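Local coordinates for protein scribble homolog (Homo sapiens, PDB 6EEY), which is a cell-polarity protein that binds C-terminal PDZ ligands such as those of the alpha1D-adrenergic receptor, probably as a scaffold, at residues A[17-22]-A[81-86]; A[43-46]-A[50-53]. The protein carries 1 engineered substitution. One frame throughout, in Å; residues are numbered along the deposited sequence.

Both interactions lie within one PDZ domain, with centres about 10 Å apart. Interaction 1 joins the loop and strand 19-23 to helix 76-83 and the residues after it. Interaction 2 joins the end of strand 40-45 to the short helix 50-54. Strands 19-23 and 40-45 are antiparallel neighbours in one sheet, so the contacts touch: Ser20 O lies 2.7 Å from Ser43 N, a probable hydrogen bond. Ser43 and Lys44 both face Ser20 in a classic beta bulge. Along the chain, interaction 2 is nested inside the loop closed by interaction 1. Interaction 1 borders the expected peptide groove; interaction 2 lies at the end of strand 40-45, the direct neighbour of strand 19-23.

Interaction 1. Residues A[17-22]-A[81-86]; sequences LGISIR and QLLRSV
Leu83 packs against Leu17, Ile19 and Ile21 where the carboxylate-binding loop and second strand of the PDZ fold face the long helix. In PDZ domains this cleft receives the C-terminus of a peptide, and these four side chains probably line the pocket for its last residue. Leu82, on the side of the helix turned from strand 19-23, packs on Val66, Leu71 and Leu74. Leu83 follows and carries the contact. Its CG is anti to its own carbonyl carbon (chi1 -69°), which points the side chain at strand 19-23, with CD1 toward Ile19 and Ile21 and CD2 toward Leu17 and Ile19. CD2 meets CD2 of Leu17 at 3.6 Å, the two side chains crossing obliquely. Ile19 comes in at about a right angle, and its CD1 lies 4.0 Å from Leu83 CD2. Ile21 reaches Leu83 tip to tip, with its CG2 3.9 Å from Leu83 CD1. Val66 of strand 62-66 also packs on Leu83, which is buried. An alanine at Leu83 is likely to leave a gap between Leu17, Ile19 and Ile21, with their methyl groups deprived of a shared partner. The backbone of Leu83 also takes part. Its O accepts a hydrogen bond from Leu17 N at 2.9 Å. The bond ties the loop to Leu83, beside the apolar cluster. After Arg84, whose side chain starts away from the strand, Ser85 folds back on Leu82. Leu82 O takes two bonds from Ser85, both from the same face of its plane: one from Ser85 N at 3.1 Å, and a shorter one from Ser85 OG at 2.7 Å.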
ATOM      1  N   LEU A  17       2.630   2.346   8.465  1.00  3.80           N
ATOM      2  CA  LEU A  17       3.566   2.802   7.450  1.00  4.01           C
ATOM      3  C   LEU A  17       3.447   4.296   7.196  1.00  4.02           C
ATOM      4  O   LEU A  17       4.412   4.908   6.738  1.00  4.25           O
ATOM      5  CB  LEU A  17       3.350   2.018   6.161  1.00  4.40           C
ATOM      6  CG  LEU A  17       4.356   2.336   5.057  1.00  5.34           C
ATOM      7  CD1 LEU A  17       5.790   2.052   5.458  1.00  6.62           C
ATOM      8  CD2 LEU A  17       4.004   1.517   3.835  1.00  6.11           C
ATOM      9  N   GLY A  18       2.307   4.902   7.485  1.00  3.46           N
ATOM     10  CA  GLY A  18       2.152   6.317   7.253  1.00  4.82           C
ATOM     11  C   GLY A  18       1.866   6.698   5.821  1.00  4.05           C
ATOM     12  O   GLY A  18       2.331   7.737   5.362  1.00  5.54           O
ATOM     13  N   ILE A  19       1.117   5.879   5.096  1.00  4.15           N
ATOM     14  CA  ILE A  19       0.673   6.217   3.754  1.00  4.15           C
ATOM     15  C   ILE A  19      -0.833   6.113   3.698  1.00  4.61           C
ATOM     16  O   ILE A  19      -1.464   5.421   4.491  1.00  6.78           O
ATOM     17  CB  ILE A  19       1.296   5.344   2.659  1.00  4.39           C
ATOM     18  CG1 ILE A  19       0.901   3.878   2.804  1.00  5.40           C
ATOM     19  CG2 ILE A  19       2.795   5.506   2.677  1.00  5.74           C
ATOM     20  CD1 ILE A  19       1.280   3.039   1.601  1.00  6.19           C
ATOM     21  N   SER A  20      -1.415   6.821   2.748  1.00  4.84           N
ATOM     22  CA  SER A  20      -2.809   6.653   2.384  1.00  4.48           C
ATOM     23  C   SER A  20      -2.857   5.935   1.051  1.00  4.53           C
ATOM     24  O   SER A  20      -1.973   6.095   0.211  1.00  4.30           O
ATOM     25  CB  SER A  20      -3.506   7.994   2.241  1.00  7.81           C
ATOM     26  OG  SER A  20      -3.158   8.834   3.319  1.00 14.93           O
ATOM     27  N   ILE A  21      -3.904   5.148   0.866  1.00  3.73           N
ATOM     28  CA  ILE A  21      -4.082   4.364  -0.342  1.00  4.99           C
ATOM     29  C   ILE A  21      -5.454   4.621  -0.937  1.00  4.34           C
ATOM     30  O   ILE A  21      -6.396   5.016  -0.250  1.00  5.94           O
ATOM     31  CB  ILE A  21      -3.864   2.854  -0.110  1.00  4.84           C
ATOM     32  CG1 ILE A  21      -4.791   2.342   0.992  1.00  7.12           C
ATOM     33  CG2 ILE A  21      -2.406   2.604   0.228  1.00  6.18           C
ATOM     34  CD1 ILE A  21      -4.823   0.843   1.112  1.00  7.47           C
ATOM     35  N   ARG A  22      -5.553   4.363  -2.231  1.00  4.63           N
ATOM     36  CA  ARG A  22      -6.807   4.420  -2.953  1.00  5.48           C
ATOM     37  C   ARG A  22      -6.872   3.222  -3.878  1.00  4.69           C
ATOM     38  O   ARG A  22      -5.868   2.558  -4.144  1.00  5.97           O
ATOM     39  CB  ARG A  22      -6.913   5.694  -3.786  1.00  5.83           C
ATOM     40  CG  ARG A  22      -5.831   5.803  -4.824  1.00  6.39           C
ATOM     41  CD  ARG A  22      -5.960   7.061  -5.685  1.00  8.26           C
ATOM     42  NE  ARG A  22      -4.847   7.148  -6.613  1.00  7.59           N
ATOM     43  CZ  ARG A  22      -4.775   6.501  -7.771  1.00  6.13           C
ATOM     44  NH1 ARG A  22      -3.694   6.621  -8.521  1.00  6.44           N
ATOM     45  NH2 ARG A  22      -5.771   5.725  -8.181  1.00  8.92           N
ATOM     46  N   GLN A  81      -5.233  -2.074   7.452  1.00  6.19           N
ATOM     47  CA  GLN A  81      -4.790  -2.861   8.590  1.00  6.59           C
ATOM     48  C   GLN A  81      -3.447  -3.527   8.327  1.00  5.52           C
ATOM     49  O   GLN A  81      -2.598  -3.576   9.220  1.00  6.18           O
ATOM     50  CB  GLN A  81      -5.849  -3.894   8.957  1.00  7.99           C
ATOM     51  CG  GLN A  81      -5.409  -4.814  10.089  1.00 12.39           C
ATOM     52  CD  GLN A  81      -5.020  -4.054  11.346  1.00 18.43           C
ATOM     53  OE1 GLN A  81      -5.819  -3.293  11.891  1.00 18.65           O
ATOM     54  NE2 GLN A  81      -3.780  -4.250  11.806  1.00 18.60           N
ATOM     55  N   LEU A  82      -3.228  -4.051   7.124  1.00  5.13           N
ATOM     56  CA  LEU A  82      -1.917  -4.603   6.807  1.00  4.64           C
ATOM     57  C   LEU A  82      -0.845  -3.536   6.940  1.00  4.00           C
ATOM     58  O   LEU A  82       0.253  -3.814   7.419  1.00  4.50           O
ATOM     59  CB  LEU A  82      -1.905  -5.224   5.415  1.00  5.40           C
ATOM     60  CG  LEU A  82      -2.498  -6.626   5.342  1.00  5.88           C
ATOM     61  CD1 LEU A  82      -2.752  -7.001   3.903  1.00  8.13           C
ATOM     62  CD2 LEU A  82      -1.578  -7.643   5.998  1.00 12.18           C
ATOM     63  N   LEU A  83      -1.145  -2.312   6.516  1.00  4.08           N
ATOM     64  CA  LEU A  83      -0.181  -1.219   6.605  1.00  3.57           C
ATOM     65  C   LEU A  83       0.066  -0.783   8.038  1.00  4.34           C
ATOM     66  O   LEU A  83       1.011  -0.021   8.271  1.00  5.17           O
ATOM     67  CB  LEU A  83      -0.647  -0.050   5.747  1.00  5.21           C
ATOM     68  CG  LEU A  83      -0.592  -0.304   4.241  1.00  5.65           C
ATOM     69  CD1 LEU A  83      -1.425   0.709   3.483  1.00  6.25           C
ATOM     70  CD2 LEU A  83       0.848  -0.283   3.761  1.00  6.09           C
ATOM     71  N   ARG A  84      -0.735  -1.263   8.989  1.00  4.49           N
ATOM     72  CA  ARG A  84      -0.577  -0.984  10.410  1.00  5.38           C
ATOM     73  C   ARG A  84      -0.068  -2.195  11.178  1.00  5.92           C
ATOM     74  O   ARG A  84      -0.084  -2.194  12.409  1.00  6.67           O
ATOM     75  CB  ARG A  84      -1.887  -0.473  11.003  1.00  7.27           C
ATOM     76  CG  ARG A  84      -2.283   0.855  10.381  1.00 11.23           C
ATOM     77  CD  ARG A  84      -3.736   1.208  10.624  1.00  9.79           C
ATOM     78  NE  ARG A  84      -4.057   1.388  12.037  1.00 18.45           N
ATOM     79  CZ  ARG A  84      -4.054   2.559  12.676  1.00 18.62           C
ATOM     80  NH1 ARG A  84      -4.381   2.603  13.962  1.00 19.36           N
ATOM     81  NH2 ARG A  84      -3.723   3.677  12.044  1.00 18.53           N
ATOM     82  N   SER A  85       0.434  -3.196  10.487  1.00  4.33           N
ATOM     83  CA  SER A  85       0.939  -4.392  11.130  1.00  5.36           C
ATOM     84  C   SER A  85       2.041  -4.025  12.107  1.00  5.65           C
ATOM     85  O   SER A  85       2.864  -3.145  11.852  1.00  5.72           O
ATOM     86  CB  SER A  85       1.527  -5.349  10.092  1.00  5.95           C
ATOM     87  OG  SER A  85       0.552  -5.808   9.173  1.00  6.37           O
ATOM     88  N   VAL A  86       2.091  -4.742  13.218  1.00  5.28           N
ATOM     89  CA  VAL A  86       3.151  -4.496  14.169  1.00  5.89           C
ATOM     90  C   VAL A  86       4.481  -4.957  13.581  1.00  5.82           C
ATOM     91  O   VAL A  86       4.554  -5.736  12.621  1.00  5.82           O
ATOM     92  CB  VAL A  86       2.888  -5.130  15.546  1.00 11.54           C
ATOM     93  CG1 VAL A  86       1.564  -4.644  16.115  1.00 12.00           C
ATOM     94  CG2 VAL A  86       2.917  -6.620  15.446  1.00 11.39           C
TER

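Interaction 2. Residues A[43-46]-A[50-53]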
ATOM      1  N   SER A  43      -1.809   7.211  -2.292  1.00  3.63           N
ATOM      2  CA  SER A  43      -2.401   8.515  -2.535  1.00  6.20           C
ATOM      3  C   SER A  43      -1.827   9.616  -1.659  1.00  5.33           C
ATOM      4  O   SER A  43      -1.980  10.792  -2.008  1.00  7.15           O
ATOM      5  CB  SER A  43      -3.919   8.455  -2.349  1.00  6.99           C
ATOM      6  OG  SER A  43      -4.180   7.999  -1.050  1.00  8.07           O
ATOM      7  N   LYS A  44      -1.149   9.277  -0.567  1.00  4.46           N
ATOM      8  CA  LYS A  44      -0.503  10.256   0.288  1.00  6.45           C
ATOM      9  C   LYS A  44       0.642   9.566   1.012  1.00  5.36           C
ATOM     10  O   LYS A  44       0.552   8.391   1.376  1.00  5.32           O
ATOM     11  CB  LYS A  44      -1.480  10.831   1.314  1.00  8.01           C
ATOM     12  CG  LYS A  44      -2.693  11.537   0.742  1.00 16.43           C
ATOM     13  CD  LYS A  44      -3.520  12.157   1.858  1.00 19.53           C
ATOM     14  CE  LYS A  44      -4.721  12.909   1.318  1.00 21.80           C
ATOM     15  NZ  LYS A  44      -5.585  13.393   2.435  1.00 27.75           N
ATOM     16  N   VAL A  45       1.717  10.316   1.226  1.00  4.84           N
ATOM     17  CA  VAL A  45       2.808   9.901   2.093  1.00  4.01           C
ATOM     18  C   VAL A  45       2.930  10.949   3.188  1.00  5.45           C
ATOM     19  O   VAL A  45       3.260  12.100   2.907  1.00  5.20           O
ATOM     20  CB  VAL A  45       4.125   9.757   1.326  1.00  4.77           C
ATOM     21  CG1 VAL A  45       5.244   9.386   2.285  1.00  5.44           C
ATOM     22  CG2 VAL A  45       3.999   8.731   0.234  1.00  5.21           C
ATOM     23  N   SER A  46       2.702  10.564   4.419  1.00  4.48           N
ATOM     24  CA  SER A  46       2.823  11.500   5.528  1.00  6.09           C
ATOM     25  C   SER A  46       4.293  11.839   5.760  1.00  5.46           C
ATOM     26  O   SER A  46       5.105  10.938   5.931  1.00  5.55           O
ATOM     27  CB  SER A  46       2.255  10.822   6.769  1.00  9.23           C
ATOM     28  OG  SER A  46       2.392  11.655   7.893  1.00 14.55           O
ATOM     29  N   ALA A  50       6.480   6.682   8.697  1.00  3.42           N
ATOM     30  CA  ALA A  50       7.634   5.837   8.407  1.00  3.44           C
ATOM     31  C   ALA A  50       8.028   5.897   6.940  1.00  2.98           C
ATOM     32  O   ALA A  50       9.218   5.969   6.613  1.00  2.81           O
ATOM     33  CB  ALA A  50       7.351   4.403   8.857  1.00  3.70           C
ATOM     34  N   ALA A  51       7.052   5.869   6.039  1.00  2.81           N
ATOM     35  CA  ALA A  51       7.369   5.946   4.621  1.00  3.80           C
ATOM     36  C   ALA A  51       8.002   7.280   4.272  1.00  2.76           C
ATOM     37  O   ALA A  51       8.927   7.340   3.459  1.00  3.77           O
ATOM     38  CB  ALA A  51       6.094   5.736   3.808  1.00  3.53           C
ATOM     39  N   GLY A  52       7.507   8.351   4.876  1.00  3.68           N
ATOM     40  CA  GLY A  52       8.083   9.660   4.634  1.00  4.37           C
ATOM     41  C   GLY A  52       9.510   9.751   5.120  1.00  3.78           C
ATOM     42  O   GLY A  52      10.382  10.274   4.421  1.00  5.74           O
ATOM     43  N   ARG A  53       9.776   9.225   6.315  1.00  3.98           N
ATOM     44  CA  ARG A  53      11.120   9.267   6.875  1.00  4.36           C
ATOM     45  C   ARG A  53      12.095   8.471   6.029  1.00  3.51           C
ATOM     46  O   ARG A  53      13.253   8.867   5.855  1.00  4.73           O
ATOM     47  CB  ARG A  53      11.113   8.714   8.302  1.00  4.80           C
ATOM     48  CG  ARG A  53      10.265   9.509   9.255  1.00  4.82           C
ATOM     49  CD  ARG A  53      10.512   9.110  10.674  1.00  6.08           C
ATOM     50  NE  ARG A  53      10.311   7.701  10.960  1.00  6.82           N
ATOM     51  CZ  ARG A  53       9.187   7.159  11.411  1.00  4.03           C
ATOM     52  NH1 ARG A  53       9.167   5.875  11.662  1.00  6.31           N
ATOM     53  NH2 ARG A  53       8.100   7.888  11.592  1.00  4.27           N
TER
HETATM   54  O   HOH W   1       4.962   8.286   6.001  1.00  4.06           O
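Ser46 and Gly52 bring the two backbones together, their CA atoms 5.6 Å apart where the end of strand 40-45 meets the first turn of helix 50-54. A single water bridges them. It donates to Ser46 O at 2.7 Å and accepts from Gly52 N at 2.8 Å. The N-H of Gly52 belongs to the first helical turn, so the water supplies an acceptor there. Beside this bridge, Gly52 CA makes a CA-H...O contact of 3.5 Å with Ser46 O. There is no room for a side chain at Gly52, since a CB would fall only 2.2 Å from Ser46 O. The apolar part rests on Val45. With chi1 at 177°, its CG1 lies opposite the backbone N and extends to the helix backbone, 3.6 Å from Gly52 N. The same methyl lies 4.0 Å from Ala51 CB. Ala51 is buried, and its methyl also packs on Ile19, Leu17 and Leu57, so the helix sits against strand 19-23 and the adjoining loops. A backbone hydrogen bond between Ala51 and Leu17 adds to that hold. Arg53 folds back along the helix: one guanidinium face lies over Ala50 CA, offset toward its rim. Its NH1 forms a salt bridge with Glu15, and its NH2 bonds to Thr48 O in the intervening loop. A strand leading through a short loop into a small helix is the usual connection in the PDZ fold, here with Val45 against Ala51 and Gly52, and a water between Ser46 O and Gly52 N.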